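Long-range contact in sensor protein (Geobacter sulfurreducens PCA, PDB 2R78), which is probably a sensor histidine kinase that transfers a phosphoryl group from ATP to a histidine in two-component signalling, represented here by its PAS domain: residues 44-50 against 88-92. Sequence-based numbering, arbitrary orientation.
Sequences IGYTRDE and WTRNG
Tyr46 reaches across to the turn at residues 89-92 and is gripped there at its hydroxyl and on one ring face. Arg90 N donates to Tyr46 OH (2.8 Å) in the plane of the ring, so the phenol ties down a backbone amide. A chi1 of 65° turns the Arg90 chain toward the ring, and, extended as far as NE, it runs past Tyr46 in the opposite direction. Its guanidinium stacks on the ring, planes 19° apart, with NH2 over the centre and CZ 4.3 Å from the centroid, a cation-pi contact. Buried Tyr46 and Thr89 form the tight part: Ile44 CD1 touches the opposite ring face near the rim, and Ile44 CB meets Thr89 CG2 at 3.7 Å. Threonine suits both sides, its OG1 bonding Asp93 N and a water held by Ile44 O.

The more exposed Arg90, Glu50 and Gly45 make the looser, polar side. Arg90 NH1 forms a salt bridge with Glu50 OE1 (2.9 Å) from above the carboxylate plane; Thr47 N reaches that oxygen from the other face (3.0 Å), probably steadying the carboxylate. Glu50 N bonds Thr47 OG1 in turn, a capping box. Gly45, lacking a side chain, easily takes the positive phi (58°) of the Schellman motif following helix 38-44.

Within the PAS fold, the contact joins the link between helices 38-44 and 48-51 to the hairpin turn between strands 81-88 and 94-103, while Phe51, Leu54 and Leu59 also pack against Tyr46.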
loop_
_atom_site.group_PDB
_atom_site.type_symbol
_atom_site.label_atom_id
_atom_site.label_comp_id
_atom_site.label_asym_id
_atom_site.label_seq_id
_atom_site.Cartn_x
_atom_site.Cartn_y
_atom_site.Cartn_z
ATOM N N ILE B 44 -13.340 5.938 -8.181
ATOM C CA ILE B 44 -14.127 6.059 -9.416
ATOM C C ILE B 44 -15.625 5.664 -9.248
ATOM O O ILE B 44 -16.393 5.661 -10.212
ATOM C CB ILE B 44 -13.453 5.269 -10.563
ATOM C CG1 ILE B 44 -13.585 3.761 -10.385
ATOM C CG2 ILE B 44 -11.961 5.614 -10.658
ATOM C CD1 ILE B 44 -12.908 2.997 -11.479
ATOM N N GLY B 45 -16.049 5.357 -8.029
ATOM C CA GLY B 45 -17.436 4.944 -7.767
ATOM C C GLY B 45 -17.908 3.712 -8.539
ATOM O O GLY B 45 -19.079 3.631 -8.938
ATOM N N TYR B 46 -17.000 2.760 -8.770
ATOM C CA TYR B 46 -17.340 1.470 -9.380
ATOM C C TYR B 46 -17.434 0.437 -8.282
ATOM O O TYR B 46 -16.773 0.569 -7.247
ATOM C CB TYR B 46 -16.245 0.989 -10.336
ATOM C CG TYR B 46 -16.230 1.604 -11.716
ATOM C CD1 TYR B 46 -16.728 2.884 -11.943
ATOM C CD2 TYR B 46 -15.679 0.914 -12.791
ATOM C CE1 TYR B 46 -16.696 3.451 -13.199
ATOM C CE2 TYR B 46 -15.642 1.477 -14.054
ATOM C CZ TYR B 46 -16.143 2.761 -14.243
ATOM O OH TYR B 46 -16.132 3.351 -15.483
ATOM N N THR B 47 -18.222 -0.607 -8.515
ATOM C CA THR B 47 -18.182 -1.771 -7.644
ATOM C C THR B 47 -17.038 -2.655 -8.121
ATOM O O THR B 47 -16.597 -2.550 -9.267
ATOM C CB THR B 47 -19.488 -2.609 -7.666
ATOM O OG1 THR B 47 -19.593 -3.321 -8.907
ATOM C CG2 THR B 47 -20.716 -1.726 -7.429
ATOM N N ARG B 48 -16.582 -3.536 -7.233
ATOM C CA ARG B 48 -15.567 -4.527 -7.561
ATOM C C ARG B 48 -15.947 -5.371 -8.790
ATOM O O ARG B 48 -15.120 -5.612 -9.654
ATOM C CB ARG B 48 -15.292 -5.434 -6.335
ATOM C CG ARG B 48 -14.114 -6.381 -6.484
ATOM C CD ARG B 48 -13.811 -7.151 -5.168
ATOM N NE ARG B 48 -12.848 -8.236 -5.362
ATOM C CZ ARG B 48 -13.131 -9.406 -5.944
ATOM N NH1 ARG B 48 -14.362 -9.686 -6.368
ATOM N NH2 ARG B 48 -12.180 -10.323 -6.103
ATOM N N ASP B 49 -17.203 -5.810 -8.876
ATOM C CA ASP B 49 -17.637 -6.644 -10.004
ATOM C C ASP B 49 -17.622 -5.927 -11.345
ATOM O O ASP B 49 -17.323 -6.524 -12.368
ATOM C CB ASP B 49 -19.048 -7.189 -9.729
ATOM C CG ASP B 49 -19.076 -8.082 -8.519
ATOM O OD1 ASP B 49 -18.005 -8.658 -8.199
ATOM O OD2 ASP B 49 -20.150 -8.196 -7.876
ATOM N N GLU B 50 -17.929 -4.645 -11.312
ATOM C CA GLU B 50 -17.930 -3.805 -12.511
ATOM C C GLU B 50 -16.518 -3.539 -12.988
ATOM O O GLU B 50 -16.216 -3.615 -14.180
ATOM C CB GLU B 50 -18.612 -2.498 -12.199
ATOM C CG GLU B 50 -20.072 -2.700 -11.956
ATOM C CD GLU B 50 -20.773 -1.444 -11.555
ATOM O OE1 GLU B 50 -20.199 -0.612 -10.798
ATOM O OE2 GLU B 50 -21.921 -1.288 -12.011
ATOM N N TRP B 88 -11.075 8.105 -17.510
ATOM C CA TRP B 88 -12.401 8.608 -17.838
ATOM C C TRP B 88 -13.364 7.483 -17.481
ATOM O O TRP B 88 -13.360 6.417 -18.105
ATOM C CB TRP B 88 -12.555 8.915 -19.314
ATOM C CG TRP B 88 -11.820 10.087 -19.827
ATOM C CD1 TRP B 88 -12.297 11.361 -19.967
ATOM C CD2 TRP B 88 -10.482 10.104 -20.310
ATOM N NE1 TRP B 88 -11.334 12.159 -20.537
ATOM C CE2 TRP B 88 -10.210 11.406 -20.749
ATOM C CE3 TRP B 88 -9.490 9.139 -20.439
ATOM C CZ2 TRP B 88 -8.983 11.756 -21.297
ATOM C CZ3 TRP B 88 -8.274 9.490 -20.985
ATOM C CH2 TRP B 88 -8.025 10.775 -21.396
ATOM N N THR B 89 -14.175 7.739 -16.459
ATOM C CA THR B 89 -15.128 6.747 -16.008
ATOM C C THR B 89 -16.456 6.768 -16.791
ATOM O O THR B 89 -16.758 7.687 -17.565
ATOM C CB THR B 89 -15.460 6.935 -14.552
ATOM O OG1 THR B 89 -16.297 8.077 -14.402
ATOM C CG2 THR B 89 -14.187 7.102 -13.720
ATOM N N ARG B 90 -17.243 5.715 -16.593
ATOM C CA ARG B 90 -18.433 5.525 -17.431
ATOM C C ARG B 90 -19.520 6.569 -17.112
ATOM O O ARG B 90 -20.449 6.788 -17.914
ATOM C CB ARG B 90 -18.977 4.106 -17.260
ATOM C CG ARG B 90 -19.468 3.866 -15.878
ATOM C CD ARG B 90 -20.069 2.511 -15.697
ATOM N NE ARG B 90 -20.706 2.507 -14.385
ATOM C CZ ARG B 90 -20.396 1.678 -13.394
ATOM N NH1 ARG B 90 -21.024 1.795 -12.228
ATOM N NH2 ARG B 90 -19.483 0.732 -13.566
ATOM N N ASN B 91 -19.408 7.211 -15.943
ATOM C CA ASN B 91 -20.363 8.225 -15.553
ATOM C C ASN B 91 -19.909 9.631 -15.912
ATOM O O ASN B 91 -20.539 10.594 -15.483
ATOM C CB ASN B 91 -20.610 8.167 -14.044
ATOM C CG ASN B 91 -19.621 8.980 -13.272
ATOM O OD1 ASN B 91 -19.987 9.760 -12.372
ATOM N ND2 ASN B 91 -18.351 8.830 -13.617
ATOM N N GLY B 92 -18.792 9.764 -16.636
ATOM C CA GLY B 92 -18.328 11.067 -17.114
ATOM C C GLY B 92 -17.214 11.718 -16.302
ATOM O O GLY B 92 -16.743 12.790 -16.646
HETATM O O HOH W 1 -17.437 7.428 -11.831
#